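Local atomic coordinates of glutamyl-tRNA(Gln) amidotransferase subunit B, mitochondrial (PDB entry 4N0H), a protein that forms the B subunit of the yeast mitochondrial Glu-AdT and contains a catalytic domain of the GatB/GatE family. Residues K116-S120 / A186-Y191; I181-R185 / I236-K240; L194-L198 / M308-P312. All coordinates share one frame; numbering follows the deposited sequence.

Interaction 1: K116-S120 / A186-Y191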
ATOM      1  N   LYS B 116      -9.380 -33.739  -5.104  1.00 42.58           N
ATOM      2  CA  LYS B 116      -8.647 -34.889  -5.617  1.00 47.63           C
ATOM      3  C   LYS B 116      -8.970 -35.149  -7.081  1.00 46.09           C
ATOM      4  O   LYS B 116      -9.927 -34.601  -7.625  1.00 42.93           O
ATOM      5  CB  LYS B 116      -9.004 -36.135  -4.807  1.00 50.27           C
ATOM      6  CG  LYS B 116     -10.450 -36.561  -4.985  1.00 53.86           C
ATOM      7  CD  LYS B 116     -10.833 -37.683  -4.042  1.00 60.57           C
ATOM      8  CE  LYS B 116     -12.260 -38.139  -4.305  1.00 66.16           C
ATOM      9  NZ  LYS B 116     -12.735 -39.121  -3.287  1.00 70.32           N
ATOM     10  N   ILE B 117      -8.167 -35.999  -7.708  1.00 50.61           N
ATOM     11  CA  ILE B 117      -8.466 -36.503  -9.042  1.00 50.78           C
ATOM     12  C   ILE B 117      -8.351 -38.026  -9.055  1.00 51.43           C
ATOM     13  O   ILE B 117      -7.343 -38.589  -8.625  1.00 51.51           O
ATOM     14  CB  ILE B 117      -7.552 -35.875 -10.121  1.00 49.93           C
ATOM     15  CG1 ILE B 117      -7.946 -34.417 -10.359  1.00 46.38           C
ATOM     16  CG2 ILE B 117      -7.645 -36.649 -11.423  1.00 53.32           C
ATOM     17  CD1 ILE B 117      -7.273 -33.784 -11.558  1.00 48.29           C
ATOM     18  N   ASN B 118      -9.401 -38.687  -9.529  1.00 48.61           N
ATOM     19  CA  ASN B 118      -9.432 -40.144  -9.571  1.00 51.26           C
ATOM     20  C   ASN B 118      -8.847 -40.715 -10.855  1.00 51.72           C
ATOM     21  O   ASN B 118      -9.187 -40.275 -11.955  1.00 47.44           O
ATOM     22  CB  ASN B 118     -10.863 -40.647  -9.378  1.00 53.88           C
ATOM     23  CG  ASN B 118     -11.372 -40.414  -7.974  1.00 62.58           C
ATOM     24  OD1 ASN B 118     -10.675 -40.698  -6.997  1.00 67.32           O
ATOM     25  ND2 ASN B 118     -12.585 -39.879  -7.860  1.00 62.43           N
ATOM     26  N   LEU B 119      -7.958 -41.690 -10.701  1.00 53.98           N
ATOM     27  CA  LEU B 119      -7.379 -42.394 -11.838  1.00 55.43           C
ATOM     28  C   LEU B 119      -7.760 -43.868 -11.759  1.00 58.96           C
ATOM     29  O   LEU B 119      -7.782 -44.450 -10.676  1.00 57.85           O
ATOM     30  CB  LEU B 119      -5.854 -42.248 -11.844  1.00 53.99           C
ATOM     31  CG  LEU B 119      -5.295 -40.822 -11.809  1.00 51.87           C
ATOM     32  CD1 LEU B 119      -3.779 -40.844 -11.692  1.00 54.33           C
ATOM     33  CD2 LEU B 119      -5.727 -40.040 -13.040  1.00 48.28           C
ATOM     34  N   SER B 120      -8.060 -44.466 -12.907  1.00 62.83           N
ATOM     35  CA  SER B 120      -8.415 -45.881 -12.961  1.00 65.18           C
ATOM     36  C   SER B 120      -7.665 -46.585 -14.083  1.00 64.80           C
ATOM     37  O   SER B 120      -7.332 -45.967 -15.095  1.00 59.56           O
ATOM     38  CB  SER B 120      -9.924 -46.046 -13.162  1.00 67.36           C
ATOM     39  OG  SER B 120     -10.332 -45.518 -14.412  1.00 68.92           O
ATOM     40  N   ALA B 186      -0.676 -39.893 -16.559  1.00 51.82           N
ATOM     41  CA  ALA B 186      -2.132 -39.981 -16.624  1.00 46.87           C
ATOM     42  C   ALA B 186      -2.811 -38.775 -15.974  1.00 45.40           C
ATOM     43  O   ALA B 186      -3.862 -38.324 -16.430  1.00 44.45           O
ATOM     44  CB  ALA B 186      -2.618 -41.273 -15.981  1.00 42.93           C
ATOM     45  N   PHE B 187      -2.209 -38.259 -14.906  1.00 44.52           N
ATOM     46  CA  PHE B 187      -2.761 -37.107 -14.196  1.00 43.21           C
ATOM     47  C   PHE B 187      -2.676 -35.834 -15.038  1.00 44.95           C
ATOM     48  O   PHE B 187      -3.657 -35.104 -15.179  1.00 45.97           O
ATOM     49  CB  PHE B 187      -2.038 -36.907 -12.864  1.00 43.10           C
ATOM     50  CG  PHE B 187      -2.553 -35.748 -12.059  1.00 44.69           C
ATOM     51  CD1 PHE B 187      -3.594 -35.922 -11.160  1.00 41.56           C
ATOM     52  CD2 PHE B 187      -1.993 -34.486 -12.194  1.00 44.47           C
ATOM     53  CE1 PHE B 187      -4.070 -34.855 -10.415  1.00 45.78           C
ATOM     54  CE2 PHE B 187      -2.465 -33.415 -11.455  1.00 43.75           C
ATOM     55  CZ  PHE B 187      -3.504 -33.598 -10.565  1.00 42.58           C
ATOM     56  N   ILE B 188      -1.491 -35.568 -15.578  1.00 45.47           N
ATOM     57  CA  ILE B 188      -1.269 -34.402 -16.424  1.00 43.96           C
ATOM     58  C   ILE B 188      -2.227 -34.420 -17.609  1.00 41.72           C
ATOM     59  O   ILE B 188      -2.805 -33.398 -17.970  1.00 39.42           O
ATOM     60  CB  ILE B 188       0.183 -34.358 -16.931  1.00 45.95           C
ATOM     61  CG1 ILE B 188       1.145 -34.168 -15.756  1.00 44.97           C
ATOM     62  CG2 ILE B 188       0.365 -33.251 -17.956  1.00 44.83           C
ATOM     63  CD1 ILE B 188       2.602 -34.210 -16.150  1.00 49.70           C
ATOM     64  N   LYS B 189      -2.407 -35.602 -18.189  1.00 43.17           N
ATOM     65  CA  LYS B 189      -3.312 -35.786 -19.317  1.00 43.15           C
ATOM     66  C   LYS B 189      -4.753 -35.447 -18.945  1.00 42.69           C
ATOM     67  O   LYS B 189      -5.434 -34.727 -19.673  1.00 39.98           O
ATOM     68  CB  LYS B 189      -3.234 -37.229 -19.820  1.00 48.88           C
ATOM     69  CG  LYS B 189      -3.904 -37.465 -21.160  1.00 54.17           C
ATOM     70  CD  LYS B 189      -4.132 -38.954 -21.393  1.00 64.69           C
ATOM     71  CE  LYS B 189      -4.213 -39.283 -22.875  1.00 70.50           C
ATOM     72  NZ  LYS B 189      -2.882 -39.154 -23.536  1.00 73.40           N
ATOM     73  N   LYS B 190      -5.214 -35.966 -17.810  1.00 46.19           N
ATOM     74  CA  LYS B 190      -6.587 -35.722 -17.374  1.00 44.90           C
ATOM     75  C   LYS B 190      -6.783 -34.281 -16.904  1.00 40.97           C
ATOM     76  O   LYS B 190      -7.833 -33.682 -17.135  1.00 43.16           O
ATOM     77  CB  LYS B 190      -7.006 -36.699 -16.269  1.00 47.98           C
ATOM     78  CG  LYS B 190      -8.470 -36.562 -15.871  1.00 53.78           C
ATOM     79  CD  LYS B 190      -8.897 -37.607 -14.849  1.00 60.69           C
ATOM     80  CE  LYS B 190      -8.720 -39.012 -15.388  1.00 66.62           C
ATOM     81  NZ  LYS B 190      -9.577 -40.007 -14.678  1.00 69.34           N
ATOM     82  N   TYR B 191      -5.774 -33.728 -16.241  1.00 37.53           N
ATOM     83  CA  TYR B 191      -5.861 -32.345 -15.787  1.00 38.35           C
ATOM     84  C   TYR B 191      -5.972 -31.391 -16.976  1.00 39.03           C
ATOM     85  O   TYR B 191      -6.742 -30.430 -16.937  1.00 36.57           O
ATOM     86  CB  TYR B 191      -4.673 -31.968 -14.905  1.00 35.92           C
ATOM     87  CG  TYR B 191      -4.824 -30.610 -14.260  1.00 36.83           C
ATOM     88  CD1 TYR B 191      -5.891 -30.345 -13.408  1.00 35.13           C
ATOM     89  CD2 TYR B 191      -3.910 -29.592 -14.503  1.00 36.14           C
ATOM     90  CE1 TYR B 191      -6.045 -29.110 -12.816  1.00 37.02           C
ATOM     91  CE2 TYR B 191      -4.054 -28.347 -13.910  1.00 38.81           C
ATOM     92  CZ  TYR B 191      -5.127 -28.114 -13.068  1.00 36.92           C
ATOM     93  OH  TYR B 191      -5.288 -26.887 -12.472  1.00 40.05           O
TER
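The ammonium of Lys-190 bonds to the strand backbone: its NZ donates to the carbonyl O of Asn-118 at 2.8 Å, meeting the oxygen almost head-on, with a C=O...N angle of 162°. The same nitrogen forms a salt bridge with Asp-124, whose carboxylate also accepts from the backbone N of Ser-120, so lysine and strand end share one acid. To arrive there the lysine chain leaves the helix extended and bends at its third torsion (chi3 -60°). On the way it slides past two strand side chains running in the opposite direction, its CD lying 3.8 Å from Ile-117 CG2 and its CE 3.9 Å from Leu-119 CD2. The rest of the contact is apolar. Ile-117 crosses the Phe-187 side chain at about a right angle, and both its CB and its CD1 come within 3.6 Å of Phe-187 CE1. CD1 of Ile-117 also approaches Tyr-191, 4.1 Å from CD1 of that ring. Leu-119 CD2 lies 4.5 Å from Ala-186 CB. Phe-187 also touches Leu-18 and Ile-20 of strand 14-23, and Phe-178 meets it edge-to-face. Helix 181-197 is thus packed across strand 102-120 of the mixed sheet, with apolar side chains between them, as an alpha/beta layer within the GatB/GatE catalytic domain.

Interaction 2: I181-R185 / I236-K240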
ATOM      1  N   ILE B 181       5.366 -43.581 -12.411  1.00 67.84           N
ATOM      2  CA  ILE B 181       5.558 -42.528 -13.397  1.00 64.97           C
ATOM      3  C   ILE B 181       4.392 -42.534 -14.387  1.00 63.85           C
ATOM      4  O   ILE B 181       4.095 -41.524 -15.029  1.00 62.39           O
ATOM      5  CB  ILE B 181       6.909 -42.685 -14.137  1.00 66.87           C
ATOM      6  CG1 ILE B 181       8.052 -42.910 -13.137  1.00 69.71           C
ATOM      7  CG2 ILE B 181       7.200 -41.468 -14.997  1.00 63.28           C
ATOM      8  CD1 ILE B 181       8.393 -44.382 -12.874  1.00 69.97           C
ATOM      9  N   LYS B 182       3.726 -43.680 -14.493  1.00 62.25           N
ATOM     10  CA  LYS B 182       2.525 -43.797 -15.312  1.00 59.40           C
ATOM     11  C   LYS B 182       1.398 -42.969 -14.703  1.00 56.40           C
ATOM     12  O   LYS B 182       0.517 -42.480 -15.411  1.00 58.89           O
ATOM     13  CB  LYS B 182       2.095 -45.261 -15.435  1.00 59.03           C
ATOM     14  N   GLN B 183       1.432 -42.819 -13.383  1.00 51.71           N
ATOM     15  CA  GLN B 183       0.446 -42.011 -12.681  1.00 49.02           C
ATOM     16  C   GLN B 183       0.618 -40.541 -13.035  1.00 47.72           C
ATOM     17  O   GLN B 183      -0.359 -39.839 -13.303  1.00 47.31           O
ATOM     18  CB  GLN B 183       0.568 -42.209 -11.170  1.00 50.75           C
ATOM     19  CG  GLN B 183       0.226 -43.616 -10.705  1.00 55.59           C
ATOM     20  CD  GLN B 183       0.551 -43.839  -9.242  1.00 58.16           C
ATOM     21  OE1 GLN B 183       1.117 -42.968  -8.580  1.00 55.59           O
ATOM     22  NE2 GLN B 183       0.196 -45.014  -8.728  1.00 59.47           N
ATOM     23  N   VAL B 184       1.868 -40.086 -13.038  1.00 49.41           N
ATOM     24  CA  VAL B 184       2.190 -38.701 -13.370  1.00 50.43           C
ATOM     25  C   VAL B 184       1.690 -38.343 -14.766  1.00 49.83           C
ATOM     26  O   VAL B 184       1.060 -37.304 -14.959  1.00 47.77           O
ATOM     27  CB  VAL B 184       3.708 -38.435 -13.272  1.00 49.10           C
ATOM     28  CG1 VAL B 184       4.055 -37.067 -13.846  1.00 48.63           C
ATOM     29  CG2 VAL B 184       4.173 -38.549 -11.828  1.00 49.73           C
ATOM     30  N   ARG B 185       1.962 -39.216 -15.731  1.00 52.49           N
ATOM     31  CA  ARG B 185       1.524 -39.002 -17.108  1.00 54.75           C
ATOM     32  C   ARG B 185      -0.000 -38.967 -17.237  1.00 54.99           C
ATOM     33  O   ARG B 185      -0.551 -38.113 -17.934  1.00 54.37           O
ATOM     34  CB  ARG B 185       2.115 -40.069 -18.038  1.00 59.18           C
ATOM     35  CG  ARG B 185       1.456 -40.126 -19.409  1.00 64.76           C
ATOM     36  CD  ARG B 185       2.210 -41.034 -20.382  1.00 74.27           C
ATOM     37  NE  ARG B 185       3.320 -40.338 -21.030  1.00 80.10           N
ATOM     38  CZ  ARG B 185       4.603 -40.647 -20.863  1.00 84.18           C
ATOM     39  NH1 ARG B 185       4.951 -41.655 -20.072  1.00 85.29           N
ATOM     40  NH2 ARG B 185       5.540 -39.950 -21.497  1.00 84.54           N
ATOM     41  N   ILE B 236       8.669 -36.637 -17.499  1.00 56.44           N
ATOM     42  CA  ILE B 236       8.805 -38.076 -17.307  1.00 59.94           C
ATOM     43  C   ILE B 236      10.271 -38.505 -17.230  1.00 63.27           C
ATOM     44  O   ILE B 236      10.643 -39.322 -16.387  1.00 63.84           O
ATOM     45  CB  ILE B 236       8.097 -38.854 -18.435  1.00 57.72           C
ATOM     46  CG1 ILE B 236       6.610 -38.495 -18.479  1.00 56.41           C
ATOM     47  CG2 ILE B 236       8.274 -40.353 -18.254  1.00 59.15           C
ATOM     48  CD1 ILE B 236       5.877 -38.743 -17.178  1.00 55.93           C
ATOM     49  N   ASN B 237      11.101 -37.939 -18.101  1.00 64.74           N
ATOM     50  CA  ASN B 237      12.519 -38.290 -18.144  1.00 67.95           C
ATOM     51  C   ASN B 237      13.302 -37.774 -16.939  1.00 64.85           C
ATOM     52  O   ASN B 237      14.150 -38.481 -16.394  1.00 63.14           O
ATOM     53  CB  ASN B 237      13.165 -37.799 -19.442  1.00 69.57           C
ATOM     54  CG  ASN B 237      12.603 -38.491 -20.669  1.00 74.14           C
ATOM     55  OD1 ASN B 237      11.925 -39.513 -20.562  1.00 76.44           O
ATOM     56  ND2 ASN B 237      12.887 -37.939 -21.843  1.00 73.82           N
ATOM     57  N   ALA B 238      13.017 -36.542 -16.530  1.00 61.44           N
ATOM     58  CA  ALA B 238      13.672 -35.963 -15.365  1.00 62.39           C
ATOM     59  C   ALA B 238      13.340 -36.762 -14.109  1.00 66.31           C
ATOM     60  O   ALA B 238      14.202 -36.984 -13.258  1.00 69.71           O
ATOM     61  CB  ALA B 238      13.269 -34.509 -15.193  1.00 59.85           C
ATOM     62  N   ILE B 239      12.088 -37.197 -14.006  1.00 66.52           N
ATOM     63  CA  ILE B 239      11.638 -37.999 -12.874  1.00 65.48           C
ATOM     64  C   ILE B 239      12.357 -39.345 -12.839  1.00 68.70           C
ATOM     65  O   ILE B 239      12.842 -39.774 -11.792  1.00 69.66           O
ATOM     66  CB  ILE B 239      10.111 -38.228 -12.919  1.00 64.36           C
ATOM     67  CG1 ILE B 239       9.364 -36.931 -12.599  1.00 60.46           C
ATOM     68  CG2 ILE B 239       9.697 -39.319 -11.943  1.00 65.79           C
ATOM     69  CD1 ILE B 239       7.858 -37.066 -12.670  1.00 58.21           C
ATOM     70  N   LYS B 240      12.429 -40.001 -13.993  1.00 71.30           N
ATOM     71  CA  LYS B 240      13.091 -41.297 -14.097  1.00 75.59           C
ATOM     72  C   LYS B 240      14.587 -41.190 -13.817  1.00 81.45           C
ATOM     73  O   LYS B 240      15.163 -42.052 -13.154  1.00 85.41           O
ATOM     74  CB  LYS B 240      12.846 -41.916 -15.474  1.00 74.21           C
ATOM     75  CG  LYS B 240      11.412 -42.378 -15.686  1.00 74.41           C
ATOM     76  CD  LYS B 240      11.072 -42.511 -17.161  1.00 75.57           C
ATOM     77  CE  LYS B 240      11.919 -43.570 -17.843  1.00 79.77           C
ATOM     78  NZ  LYS B 240      11.595 -43.679 -19.293  1.00 81.46           N
TER
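Ile-236 and Ile-181 meet through their CG2 methyls, which in both residues lie opposite the backbone N across the CA-CB bond. In Ile-236 the second torsion (chi2 -57°) folds CD1 back, so that CG2 and CD1 both face the other helix. They close on Ile-181 CG2 from 3.6 and 3.7 Å respectively, the two side chains passing at a slant. Ile-181 also slides its CG1 past Ile-239, to lie 4.1 Å from CG2 of that residue.

Deeper in, Val-184 and Ile-239 reach toward each other tip to tip, and Ile-239 CD1 sits astride the valine fork, 4.0 Å from CG1 and 4.1 Å from CG2 of Val-184. Ile-236 CD1 also approaches Val-184 CG1, these two side chains running past each other in opposite directions, and Phe-178 touches the valine as well. These residues belong to an antiparallel helix pair: the segments run at 156° to each other with their axes 10.6 Å apart, and no hydrogen bond links them, so the pairing rests on branched aliphatic side chains from helices 181-197 and 232-248.

On the exposed side, Arg-185 spreads its guanidinium beside Ile-236, crossing it at about a right angle. One face of the flat group lies over the isoleucine, with NH2 of Arg-185 3.5 Å from CG1 of Ile-236. Lys-240 also lies there, its aliphatic CG near Ile-181 CG1. The like charges of Lys-240 NZ and Arg-185 NH1 are 7.0 Å apart and not in contact.

Interaction 3: L194-L198 / M308-P312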
ATOM      1  N   LEU B 194      -9.478 -31.644 -18.282  1.00 35.59           N
ATOM      2  CA  LEU B 194     -10.391 -30.972 -17.359  1.00 35.60           C
ATOM      3  C   LEU B 194     -10.439 -29.451 -17.556  1.00 34.09           C
ATOM      4  O   LEU B 194     -11.519 -28.873 -17.682  1.00 32.13           O
ATOM      5  CB  LEU B 194     -10.024 -31.291 -15.906  1.00 34.91           C
ATOM      6  CG  LEU B 194     -10.927 -30.630 -14.858  1.00 34.73           C
ATOM      7  CD1 LEU B 194     -12.319 -31.244 -14.898  1.00 33.86           C
ATOM      8  CD2 LEU B 194     -10.326 -30.727 -13.461  1.00 32.57           C
ATOM      9  N   VAL B 195      -9.279 -28.799 -17.577  1.00 32.49           N
ATOM     10  CA  VAL B 195      -9.264 -27.339 -17.686  1.00 32.53           C
ATOM     11  C   VAL B 195      -9.842 -26.875 -19.024  1.00 36.43           C
ATOM     12  O   VAL B 195     -10.496 -25.840 -19.093  1.00 37.37           O
ATOM     13  CB  VAL B 195      -7.861 -26.724 -17.445  1.00 27.16           C
ATOM     14  CG1 VAL B 195      -7.338 -27.110 -16.069  1.00 28.06           C
ATOM     15  CG2 VAL B 195      -6.883 -27.144 -18.525  1.00 27.51           C
ATOM     16  N   ARG B 196      -9.620 -27.661 -20.075  1.00 36.15           N
ATOM     17  CA  ARG B 196     -10.180 -27.355 -21.389  1.00 39.06           C
ATOM     18  C   ARG B 196     -11.688 -27.585 -21.398  1.00 37.49           C
ATOM     19  O   ARG B 196     -12.443 -26.818 -21.992  1.00 39.13           O
ATOM     20  CB  ARG B 196      -9.512 -28.210 -22.470  1.00 39.29           C
ATOM     21  CG  ARG B 196      -8.025 -27.940 -22.652  1.00 40.99           C
ATOM     22  CD  ARG B 196      -7.388 -28.936 -23.616  1.00 45.41           C
ATOM     23  NE  ARG B 196      -7.995 -28.872 -24.943  1.00 51.65           N
ATOM     24  CZ  ARG B 196      -7.583 -28.067 -25.919  1.00 62.38           C
ATOM     25  NH1 ARG B 196      -6.552 -27.252 -25.725  1.00 64.08           N
ATOM     26  NH2 ARG B 196      -8.201 -28.077 -27.094  1.00 66.30           N
ATOM     27  N   HIS B 197     -12.120 -28.644 -20.726  1.00 38.66           N
ATOM     28  CA  HIS B 197     -13.535 -28.979 -20.644  1.00 42.03           C
ATOM     29  C   HIS B 197     -14.309 -27.938 -19.835  1.00 38.41           C
ATOM     30  O   HIS B 197     -15.469 -27.647 -20.130  1.00 36.68           O
ATOM     31  CB  HIS B 197     -13.711 -30.366 -20.027  1.00 48.50           C
ATOM     32  CG  HIS B 197     -15.115 -30.879 -20.084  1.00 58.43           C
ATOM     33  ND1 HIS B 197     -15.819 -30.988 -21.265  1.00 63.36           N
ATOM     34  CD2 HIS B 197     -15.945 -31.317 -19.109  1.00 60.67           C
ATOM     35  CE1 HIS B 197     -17.023 -31.470 -21.013  1.00 64.88           C
ATOM     36  NE2 HIS B 197     -17.125 -31.678 -19.713  1.00 62.12           N
ATOM     37  N   LEU B 198     -13.662 -27.381 -18.816  1.00 35.19           N
ATOM     38  CA  LEU B 198     -14.279 -26.339 -17.997  1.00 31.15           C
ATOM     39  C   LEU B 198     -14.205 -24.976 -18.677  1.00 32.95           C
ATOM     40  O   LEU B 198     -14.783 -24.002 -18.192  1.00 32.54           O
ATOM     41  CB  LEU B 198     -13.606 -26.263 -16.627  1.00 31.66           C
ATOM     42  CG  LEU B 198     -13.730 -27.481 -15.712  1.00 31.80           C
ATOM     43  CD1 LEU B 198     -12.921 -27.255 -14.439  1.00 31.52           C
ATOM     44  CD2 LEU B 198     -15.193 -27.750 -15.383  1.00 33.76           C
ATOM     45  N   MET B 308     -21.900 -25.593 -14.227  1.00 41.97           N
ATOM     46  CA  MET B 308     -20.881 -26.583 -14.553  1.00 37.54           C
ATOM     47  C   MET B 308     -21.326 -27.474 -15.705  1.00 40.07           C
ATOM     48  O   MET B 308     -22.497 -27.846 -15.796  1.00 39.46           O
ATOM     49  CB  MET B 308     -20.571 -27.455 -13.332  1.00 38.76           C
ATOM     50  CG  MET B 308     -19.921 -26.711 -12.179  1.00 36.24           C
ATOM     51  SD  MET B 308     -18.200 -26.321 -12.531  1.00 38.68           S
ATOM     52  CE  MET B 308     -17.435 -27.927 -12.309  1.00 33.58           C
ATOM     53  N   PRO B 309     -20.389 -27.824 -16.596  1.00 42.20           N
ATOM     54  CA  PRO B 309     -20.715 -28.780 -17.655  1.00 44.56           C
ATOM     55  C   PRO B 309     -20.741 -30.191 -17.078  1.00 44.84           C
ATOM     56  O   PRO B 309     -20.214 -30.408 -15.985  1.00 39.42           O
ATOM     57  CB  PRO B 309     -19.541 -28.630 -18.621  1.00 47.33           C
ATOM     58  CG  PRO B 309     -18.396 -28.246 -17.740  1.00 45.08           C
ATOM     59  CD  PRO B 309     -18.986 -27.376 -16.663  1.00 41.25           C
ATOM     60  N   GLN B 310     -21.357 -31.130 -17.790  1.00 46.42           N
ATOM     61  CA  GLN B 310     -21.329 -32.526 -17.375  1.00 46.03           C
ATOM     62  C   GLN B 310     -19.886 -33.003 -17.321  1.00 47.55           C
ATOM     63  O   GLN B 310     -19.143 -32.861 -18.290  1.00 47.15           O
ATOM     64  CB  GLN B 310     -22.124 -33.399 -18.350  1.00 48.77           C
ATOM     65  CG  GLN B 310     -22.043 -34.890 -18.049  1.00 51.23           C
ATOM     66  CD  GLN B 310     -22.768 -35.262 -16.768  1.00 55.10           C
ATOM     67  OE1 GLN B 310     -23.873 -34.788 -16.510  1.00 58.09           O
ATOM     68  NE2 GLN B 310     -22.145 -36.106 -15.956  1.00 52.30           N
ATOM     69  N   LEU B 311     -19.486 -33.558 -16.185  1.00 46.98           N
ATOM     70  CA  LEU B 311     -18.136 -34.081 -16.038  1.00 52.29           C
ATOM     71  C   LEU B 311     -18.104 -35.577 -16.354  1.00 64.12           C
ATOM     72  O   LEU B 311     -19.117 -36.262 -16.214  1.00 63.72           O
ATOM     73  CB  LEU B 311     -17.607 -33.797 -14.631  1.00 49.62           C
ATOM     74  CG  LEU B 311     -17.229 -32.331 -14.397  1.00 50.62           C
ATOM     75  CD1 LEU B 311     -16.890 -32.070 -12.934  1.00 47.99           C
ATOM     76  CD2 LEU B 311     -16.065 -31.943 -15.304  1.00 52.94           C
ATOM     77  N   PRO B 312     -16.946 -36.085 -16.805  1.00 72.17           N
ATOM     78  CA  PRO B 312     -16.827 -37.511 -17.132  1.00 78.32           C
ATOM     79  C   PRO B 312     -16.780 -38.385 -15.881  1.00 81.32           C
ATOM     80  O   PRO B 312     -16.278 -37.928 -14.854  1.00 82.15           O
ATOM     81  CB  PRO B 312     -15.493 -37.586 -17.876  1.00 78.99           C
ATOM     82  CG  PRO B 312     -14.706 -36.437 -17.348  1.00 77.06           C
ATOM     83  CD  PRO B 312     -15.709 -35.344 -17.112  1.00 74.07           C
TER
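Leu-198 lies at the C-terminal end of the helical segment, its CA 6.9 Å from that of Pro-309, in a segment whose residues 308-311 have the extended, polyproline II-like torsions of a loop with neither helix nor strand pairing. The one hydrogen bond across the contact comes from His-197: NE2 donates to the carbonyl O of Gln-310 at 2.7 Å, nearly straight at 170° and with the acceptor close to the ring plane. Seen from the carbonyl, the donor is tilted 24° out of plane. The imidazole is carried there by a trans first torsion (chi1 -172°), which swings the ring toward the loop. Its edge is also met by a methyl, Leu-311 CD2, 3.9 Å from His-197 CD2.

That same leucine methyl touches Leu-194 CD1 at 3.8 Å, bridging one turn of helix. Leu-198 CD2 joins this cluster, 3.8 Å from Met-308 CE and 4.0 Å from Pro-309 CG. Met-308, bent at chi2 and chi3, brings CE to Leu-198 and also touches Ala-77 and Lys-73 of helix 65-78. Residues 308-311 also touch a crystal neighbour, so the lattice may influence their path. The arrangement is a surface contact in which an extended chain following helix 298-306 lies across the C-terminal turn of another helix, joined by one histidine-to-carbonyl bond and a cluster of leucine methyls.

All three contacts draw on helix 181-197, and they follow one another along it: interaction 2 uses its N-terminal part, interaction 1 the middle, interaction 3 the C-terminal end. The centres of interactions 1 and 2 are about 13 Å apart, and the two touch directly, Leu-119 CD1 packing 3.9 Å from Gln-183 O. The centres of interactions 1 and 3 are also about 13 Å apart, with segments close in sequence but no contact between them. The centres of interactions 2 and 3 stand about 25 Å apart, their nearest atoms about 11 Å from each other. One helix is thus joined to strand 102-120, to helix 232-248 and to the loop after helix 298-306.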